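PDB 4ZGP: cell division cycle protein 123, which acts as an ATP-dependent folding chaperone that binds the gamma subunit of translation initiation factor eIF2 so that it can assemble with the alpha and beta subunits. Local coordinates for residues A111-N117 with E179-W185; T21-T25 with P261-R265. All blocks are in the same frame, centred on the assembly; numbering follows the deposited sequence.

Contact 1: A111-N117 with E179-W185. With ADP (adenosine-5'-diphosphate), chain C.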
loop_
_atom_site.group_PDB
_atom_site.type_symbol
_atom_site.label_atom_id
_atom_site.label_comp_id
_atom_site.label_asym_id
_atom_site.label_seq_id
_atom_site.Cartn_x
_atom_site.Cartn_y
_atom_site.Cartn_z
ATOM N N ALA A 111 17.931 -5.618 -1.448
ATOM C CA ALA A 111 17.179 -4.928 -0.402
ATOM C C ALA A 111 15.713 -4.776 -0.815
ATOM O O ALA A 111 15.432 -4.325 -1.929
ATOM C CB ALA A 111 17.796 -3.574 -0.108
ATOM N N VAL A 112 14.802 -5.183 0.072
ATOM C CA VAL A 112 13.364 -5.142 -0.231
ATOM C C VAL A 112 12.510 -4.599 0.918
ATOM O O VAL A 112 12.946 -4.554 2.068
ATOM C CB VAL A 112 12.817 -6.548 -0.602
ATOM C CG1 VAL A 112 13.634 -7.171 -1.734
ATOM C CG2 VAL A 112 12.784 -7.476 0.611
ATOM N N VAL A 113 11.296 -4.171 0.573
ATOM C CA VAL A 113 10.252 -3.876 1.545
ATOM C C VAL A 113 9.141 -4.911 1.378
ATOM O O VAL A 113 8.589 -5.050 0.290
ATOM C CB VAL A 113 9.682 -2.445 1.356
ATOM C CG1 VAL A 113 8.452 -2.244 2.231
ATOM C CG2 VAL A 113 10.738 -1.385 1.680
ATOM N N PRO A 114 8.841 -5.679 2.436
ATOM C CA PRO A 114 7.845 -6.748 2.331
ATOM C C PRO A 114 6.436 -6.267 2.627
ATOM O O PRO A 114 6.295 -5.317 3.393
ATOM C CB PRO A 114 8.284 -7.731 3.403
ATOM C CG PRO A 114 8.839 -6.790 4.495
ATOM C CD PRO A 114 9.518 -5.678 3.743
ATOM N N LYS A 115 5.426 -6.910 2.053
ATOM C CA LYS A 115 4.029 -6.664 2.474
ATOM C C LYS A 115 3.207 -7.905 2.113
ATOM O O LYS A 115 3.696 -8.769 1.383
ATOM C CB LYS A 115 3.456 -5.392 1.814
ATOM C CG LYS A 115 3.337 -5.467 0.298
ATOM C CD LYS A 115 2.797 -4.161 -0.335
ATOM C CE LYS A 115 1.283 -4.042 -0.131
ATOM N NZ LYS A 115 0.709 -2.751 -0.657
ATOM N N LEU A 116 1.995 -8.039 2.646
ATOM C CA LEU A 116 1.104 -9.079 2.140
ATOM C C LEU A 116 0.166 -8.413 1.136
ATOM O O LEU A 116 0.561 -7.451 0.475
ATOM C CB LEU A 116 0.349 -9.800 3.257
ATOM C CG LEU A 116 1.217 -10.473 4.333
ATOM C CD1 LEU A 116 0.371 -11.346 5.236
ATOM C CD2 LEU A 116 2.384 -11.281 3.737
ATOM N N ASN A 117 -1.049 -8.935 0.987
ATOM C CA ASN A 117 -1.864 -8.511 -0.135
ATOM C C ASN A 117 -2.186 -7.030 -0.097
ATOM O O ASN A 117 -2.290 -6.407 -1.150
ATOM C CB ASN A 117 -3.181 -9.298 -0.211
ATOM C CG ASN A 117 -2.980 -10.825 -0.206
ATOM O OD1 ASN A 117 -2.249 -11.370 0.631
ATOM N ND2 ASN A 117 -3.649 -11.515 -1.131
ATOM N N GLU A 179 -0.564 -13.616 -0.306
ATOM C CA GLU A 179 0.613 -13.504 -1.153
ATOM C C GLU A 179 1.677 -12.766 -0.376
ATOM O O GLU A 179 1.363 -11.914 0.453
ATOM C CB GLU A 179 0.279 -12.773 -2.462
ATOM C CG GLU A 179 -0.298 -11.383 -2.211
ATOM C CD GLU A 179 -1.086 -10.840 -3.386
ATOM O OE1 GLU A 179 -1.734 -11.637 -4.087
ATOM O OE2 GLU A 179 -1.067 -9.610 -3.593
ATOM N N LEU A 180 2.930 -13.126 -0.620
ATOM C CA LEU A 180 4.053 -12.416 -0.061
ATOM C C LEU A 180 4.656 -11.523 -1.130
ATOM O O LEU A 180 5.162 -11.989 -2.156
ATOM C CB LEU A 180 5.108 -13.393 0.486
ATOM C CG LEU A 180 6.409 -12.725 0.927
ATOM C CD1 LEU A 180 6.138 -11.708 1.998
ATOM C CD2 LEU A 180 7.402 -13.775 1.427
ATOM N N VAL A 181 4.597 -10.227 -0.873
ATOM C CA VAL A 181 5.117 -9.245 -1.793
ATOM C C VAL A 181 6.463 -8.748 -1.307
ATOM O O VAL A 181 6.605 -8.343 -0.166
ATOM C CB VAL A 181 4.142 -8.041 -1.936
ATOM C CG1 VAL A 181 4.716 -7.006 -2.883
ATOM C CG2 VAL A 181 2.775 -8.528 -2.410
ATOM N N LEU A 182 7.447 -8.783 -2.190
ATOM C CA LEU A 182 8.733 -8.173 -1.915
ATOM C C LEU A 182 8.970 -7.048 -2.922
ATOM O O LEU A 182 9.222 -7.280 -4.102
ATOM C CB LEU A 182 9.852 -9.232 -1.988
ATOM C CG LEU A 182 9.639 -10.398 -1.022
ATOM C CD1 LEU A 182 10.649 -11.508 -1.276
ATOM C CD2 LEU A 182 9.707 -9.924 0.449
ATOM N N LYS A 183 8.866 -5.811 -2.454
ATOM C CA LYS A 183 9.148 -4.658 -3.296
ATOM C C LYS A 183 10.601 -4.293 -3.243
ATOM O O LYS A 183 11.173 -4.275 -2.165
ATOM C CB LYS A 183 8.305 -3.469 -2.839
ATOM C CG LYS A 183 6.824 -3.841 -2.870
ATOM C CD LYS A 183 5.958 -2.705 -2.477
ATOM C CE LYS A 183 6.227 -2.293 -1.057
ATOM N NZ LYS A 183 5.694 -0.916 -0.902
ATOM N N GLU A 184 11.195 -3.955 -4.384
ATOM C CA GLU A 184 12.569 -3.465 -4.354
ATOM C C GLU A 184 12.649 -2.220 -3.483
ATOM O O GLU A 184 11.877 -1.291 -3.661
ATOM C CB GLU A 184 13.089 -3.151 -5.751
ATOM C CG GLU A 184 14.479 -2.541 -5.713
ATOM C CD GLU A 184 15.200 -2.633 -7.034
ATOM O OE1 GLU A 184 14.682 -3.296 -7.962
ATOM O OE2 GLU A 184 16.291 -2.035 -7.131
ATOM N N TRP A 185 13.568 -2.218 -2.524
ATOM C CA TRP A 185 13.762 -1.064 -1.671
ATOM C C TRP A 185 14.463 0.049 -2.422
ATOM O O TRP A 185 15.373 -0.189 -3.207
ATOM C CB TRP A 185 14.559 -1.439 -0.417
ATOM C CG TRP A 185 14.892 -0.254 0.461
ATOM C CD1 TRP A 185 14.136 0.254 1.483
ATOM C CD2 TRP A 185 16.065 0.558 0.390
ATOM N NE1 TRP A 185 14.765 1.335 2.049
ATOM C CE2 TRP A 185 15.951 1.545 1.394
ATOM C CE3 TRP A 185 17.194 0.558 -0.435
ATOM C CZ2 TRP A 185 16.927 2.513 1.599
ATOM C CZ3 TRP A 185 18.168 1.520 -0.225
ATOM C CH2 TRP A 185 18.027 2.485 0.781
HETATM P PB ADP C . 0.454 1.657 2.717
HETATM O O1B ADP C . -0.326 2.057 1.474
HETATM O O2B ADP C . -0.088 0.422 3.412
HETATM O O3B ADP C . 0.766 2.866 3.575
HETATM P PA ADP C . 2.819 1.697 1.044
HETATM O O1A ADP C . 2.073 2.830 0.383
HETATM O O2A ADP C . 3.367 0.514 0.264
HETATM O O3A ADP C . 1.893 1.086 2.220
HETATM O "O5'" ADP C . 4.050 2.363 1.831
HETATM C "C5'" ADP C . 4.043 2.568 3.243
HETATM C "C4'" ADP C . 5.256 3.442 3.513
HETATM O "O4'" ADP C . 6.440 2.650 3.407
HETATM C "C3'" ADP C . 5.371 4.533 2.460
HETATM O "O3'" ADP C . 4.876 5.781 2.955
HETATM C "C2'" ADP C . 6.847 4.613 2.132
HETATM O "O2'" ADP C . 7.468 5.705 2.815
HETATM C "C1'" ADP C . 7.445 3.315 2.633
HETATM N N9 ADP C . 7.767 2.484 1.447
HETATM C C8 ADP C . 6.870 1.787 0.716
HETATM N N7 ADP C . 7.483 1.132 -0.307
HETATM C C5 ADP C . 8.805 1.411 -0.237
HETATM C C6 ADP C . 10.013 1.032 -1.006
HETATM N N6 ADP C . 9.894 0.206 -2.079
HETATM N N1 ADP C . 11.211 1.534 -0.605
HETATM C C2 ADP C . 11.298 2.346 0.472
HETATM N N3 ADP C . 10.242 2.730 1.219
HETATM C C4 ADP C . 8.987 2.300 0.922
HETATM O O HOH W 1 2.415 -1.109 -1.878
#
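Val113 and Lys183 form an antiparallel hydrogen-bonded pair, with Val113 N to Lys183 O at 2.7 Å and a return bond from Lys183 N to Val113 O. Lys115 and Val181 form the next such pair, and Trp185 N adds a bond to Ala111 O. Past the strand end a side chain takes over: Asn117 OD1 accepts Glu179 N at 3.0 Å, while its amide stacks on the Glu179 carboxylate, the planes 12° apart. Were Asn117 replaced by an alanine, Glu179 N would probably lose this acceptor and the carboxylate its stacking partner, though Ser35 and Lys52 also hold Glu179.

Apolar contacts divide between two faces. Leu182 CD2 touches both Val112 CG2 and Pro114 CB; Leu182 packs on helix 95-107, Val112 and Pro114 on helix 138-146. On the ADP face, Lys115 CG lies 3.5 Å from Val181 CB, and Val113 CG2 reaches adenine C6 at 3.7 Å and the in-plane edge of the Trp185 ring.

Polar contacts grip the nucleotide. Bent at chi3 (-63°), Lys183 brings NZ to both adenine N7 (2.8 Å) and phosphate O2A; Glu184 O accepts N6. Lys115 NZ reaches O2A through a water and also binds Asp258 and Trp118 O. This antiparallel strand pair lines the nucleotide site of an ATP-grasp fold.

Contact 2: T21-T25 with P261-R265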
loop_
_atom_site.group_PDB
_atom_site.type_symbol
_atom_site.label_atom_id
_atom_site.label_comp_id
_atom_site.label_asym_id
_atom_site.label_seq_id
_atom_site.Cartn_x
_atom_site.Cartn_y
_atom_site.Cartn_z
ATOM N N THR A 21 -22.911 5.726 5.204
ATOM C CA THR A 21 -23.436 5.669 3.842
ATOM C C THR A 21 -22.431 5.040 2.874
ATOM O O THR A 21 -22.812 4.354 1.918
ATOM C CB THR A 21 -23.817 7.068 3.338
ATOM O OG1 THR A 21 -24.723 7.682 4.261
ATOM C CG2 THR A 21 -24.445 7.002 1.958
ATOM N N LEU A 22 -21.149 5.292 3.118
ATOM C CA LEU A 22 -20.078 4.628 2.384
ATOM C C LEU A 22 -20.073 3.143 2.703
ATOM O O LEU A 22 -19.925 2.760 3.865
ATOM C CB LEU A 22 -18.711 5.221 2.739
ATOM C CG LEU A 22 -18.100 6.350 1.910
ATOM C CD1 LEU A 22 -16.670 6.593 2.373
ATOM C CD2 LEU A 22 -18.142 6.046 0.418
ATOM N N ILE A 23 -20.224 2.304 1.684
ATOM C CA ILE A 23 -20.134 0.863 1.900
ATOM C C ILE A 23 -18.946 0.250 1.145
ATOM O O ILE A 23 -18.468 0.799 0.145
ATOM C CB ILE A 23 -21.441 0.137 1.484
ATOM C CG1 ILE A 23 -21.563 0.048 -0.035
ATOM C CG2 ILE A 23 -22.657 0.830 2.086
ATOM C CD1 ILE A 23 -21.566 -1.377 -0.552
ATOM N N LEU A 24 -18.483 -0.889 1.649
ATOM C CA LEU A 24 -17.353 -1.615 1.088
ATOM C C LEU A 24 -17.775 -2.996 0.622
ATOM O O LEU A 24 -18.369 -3.747 1.392
ATOM C CB LEU A 24 -16.253 -1.748 2.132
ATOM C CG LEU A 24 -14.942 -2.393 1.679
ATOM C CD1 LEU A 24 -14.243 -1.511 0.670
ATOM C CD2 LEU A 24 -14.051 -2.652 2.881
ATOM N N THR A 25 -17.474 -3.346 -0.623
ATOM C CA THR A 25 -17.793 -4.689 -1.094
ATOM C C THR A 25 -16.551 -5.579 -1.091
ATOM O O THR A 25 -15.419 -5.090 -1.141
ATOM C CB THR A 25 -18.382 -4.685 -2.504
ATOM O OG1 THR A 25 -17.370 -4.293 -3.434
ATOM C CG2 THR A 25 -19.575 -3.727 -2.604
ATOM N N PRO A 261 -8.866 0.793 -0.850
ATOM C CA PRO A 261 -10.301 1.087 -1.062
ATOM C C PRO A 261 -10.717 2.499 -0.658
ATOM O O PRO A 261 -10.106 3.119 0.202
ATOM C CB PRO A 261 -10.997 0.052 -0.166
ATOM C CG PRO A 261 -10.017 -1.075 -0.063
ATOM C CD PRO A 261 -8.684 -0.371 0.039
ATOM N N PHE A 262 -11.759 3.010 -1.307
ATOM C CA PHE A 262 -12.355 4.302 -0.938
ATOM C C PHE A 262 -13.285 4.020 0.234
ATOM O O PHE A 262 -14.481 3.799 0.053
ATOM C CB PHE A 262 -13.106 4.905 -2.127
ATOM C CG PHE A 262 -13.505 6.347 -1.951
ATOM C CD1 PHE A 262 -12.625 7.374 -2.280
ATOM C CD2 PHE A 262 -14.780 6.675 -1.505
ATOM C CE1 PHE A 262 -12.991 8.705 -2.143
ATOM C CE2 PHE A 262 -15.160 8.011 -1.369
ATOM C CZ PHE A 262 -14.267 9.025 -1.674
ATOM N N TYR A 263 -12.708 3.988 1.425
ATOM C CA TYR A 263 -13.409 3.521 2.618
ATOM C C TYR A 263 -12.609 3.940 3.847
ATOM O O TYR A 263 -11.379 3.964 3.799
ATOM C CB TYR A 263 -13.587 2.006 2.552
ATOM C CG TYR A 263 -14.498 1.465 3.622
ATOM C CD1 TYR A 263 -15.878 1.644 3.535
ATOM C CD2 TYR A 263 -13.989 0.793 4.717
ATOM C CE1 TYR A 263 -16.730 1.158 4.518
ATOM C CE2 TYR A 263 -14.834 0.305 5.712
ATOM C CZ TYR A 263 -16.202 0.500 5.603
ATOM O OH TYR A 263 -17.054 0.017 6.570
ATOM N N PRO A 264 -13.292 4.294 4.956
ATOM C CA PRO A 264 -12.584 4.916 6.084
ATOM C C PRO A 264 -11.453 4.107 6.705
ATOM O O PRO A 264 -10.666 4.708 7.423
ATOM C CB PRO A 264 -13.706 5.147 7.108
ATOM C CG PRO A 264 -14.899 5.404 6.256
ATOM C CD PRO A 264 -14.755 4.414 5.113
ATOM N N ARG A 265 -11.345 2.809 6.444
ATOM C CA ARG A 265 -10.181 2.077 6.938
ATOM C C ARG A 265 -8.897 2.501 6.204
ATOM O O ARG A 265 -7.779 2.265 6.666
ATOM C CB ARG A 265 -10.396 0.571 6.803
ATOM C CG ARG A 265 -9.455 -0.242 7.670
ATOM C CD ARG A 265 -9.960 -1.656 7.859
ATOM N NE ARG A 265 -11.212 -1.709 8.607
ATOM C CZ ARG A 265 -11.297 -1.767 9.935
ATOM N NH1 ARG A 265 -12.488 -1.820 10.512
ATOM N NH2 ARG A 265 -10.197 -1.769 10.690
HETATM O O HOH W 2 -16.416 2.456 -0.978
#
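Leu24 lies over one face of Tyr263, offset toward the rim, its CB 3.8 Å from the ring centroid and 15° off the normal, a CH-pi contact. With CG anti to the backbone N (chi1 -175°), the leucine sends its two branches different ways: CD2 continues along the ring, 3.9 Å from Tyr263 CD2, while CD1 turns to Pro261 CB, 3.7 Å away. Pro264 CD covers the opposite face of the tyrosine, so the ring is held between the leucine and the proline that follows it in sequence. The carbonyl oxygen of Leu22 comes up at the ring edge, 3.6 Å from Tyr263 CE1. Leu22 itself completes the tight part, its CD2 meeting the in-plane edge of the Phe262 ring at 3.9 Å. Trp273 of helix 273-278 adds cover here, touching Leu22 and stacking edge-to-face with Phe262.

The solvent side is looser. Exposed Pro264 meets Leu22 CD1 through its CD at 4.0 Å, and Ile23 turns its side chain away. No direct hydrogen bond joins the segments; instead one water donates to both Ile23 O and Phe262 O, the latter at 2.6 Å.

Phe262 is the centre of an inverse gamma turn, and the arrangement is that of an N-terminal arm laid over the turn that leaves strand 253-261, just beyond Asn260 of the nucleotide site.

In the fold
From the modelled N terminus, residues 21-25 enter contact 2 at once and then lead into helix 26-31; their partners 261-265 come 236 residues later, at the exit of strand 253-261. Contact 2 therefore closes a loop spanning most of the chain. Within it lies the shorter loop of contact 1, where strand 112-115 pairs with strand 180-184 in the three-stranded antiparallel sheet; the two loops nest without crossing. The centres of contact 1 and contact 2 lie about 25 Å apart, on opposite sides of the chain's centre. Contact 1 joins an edge strand to the middle strand of the sheet beside ADP, while contact 2 joins the N-terminal arm to the end of an outer strand of the five-stranded sheet.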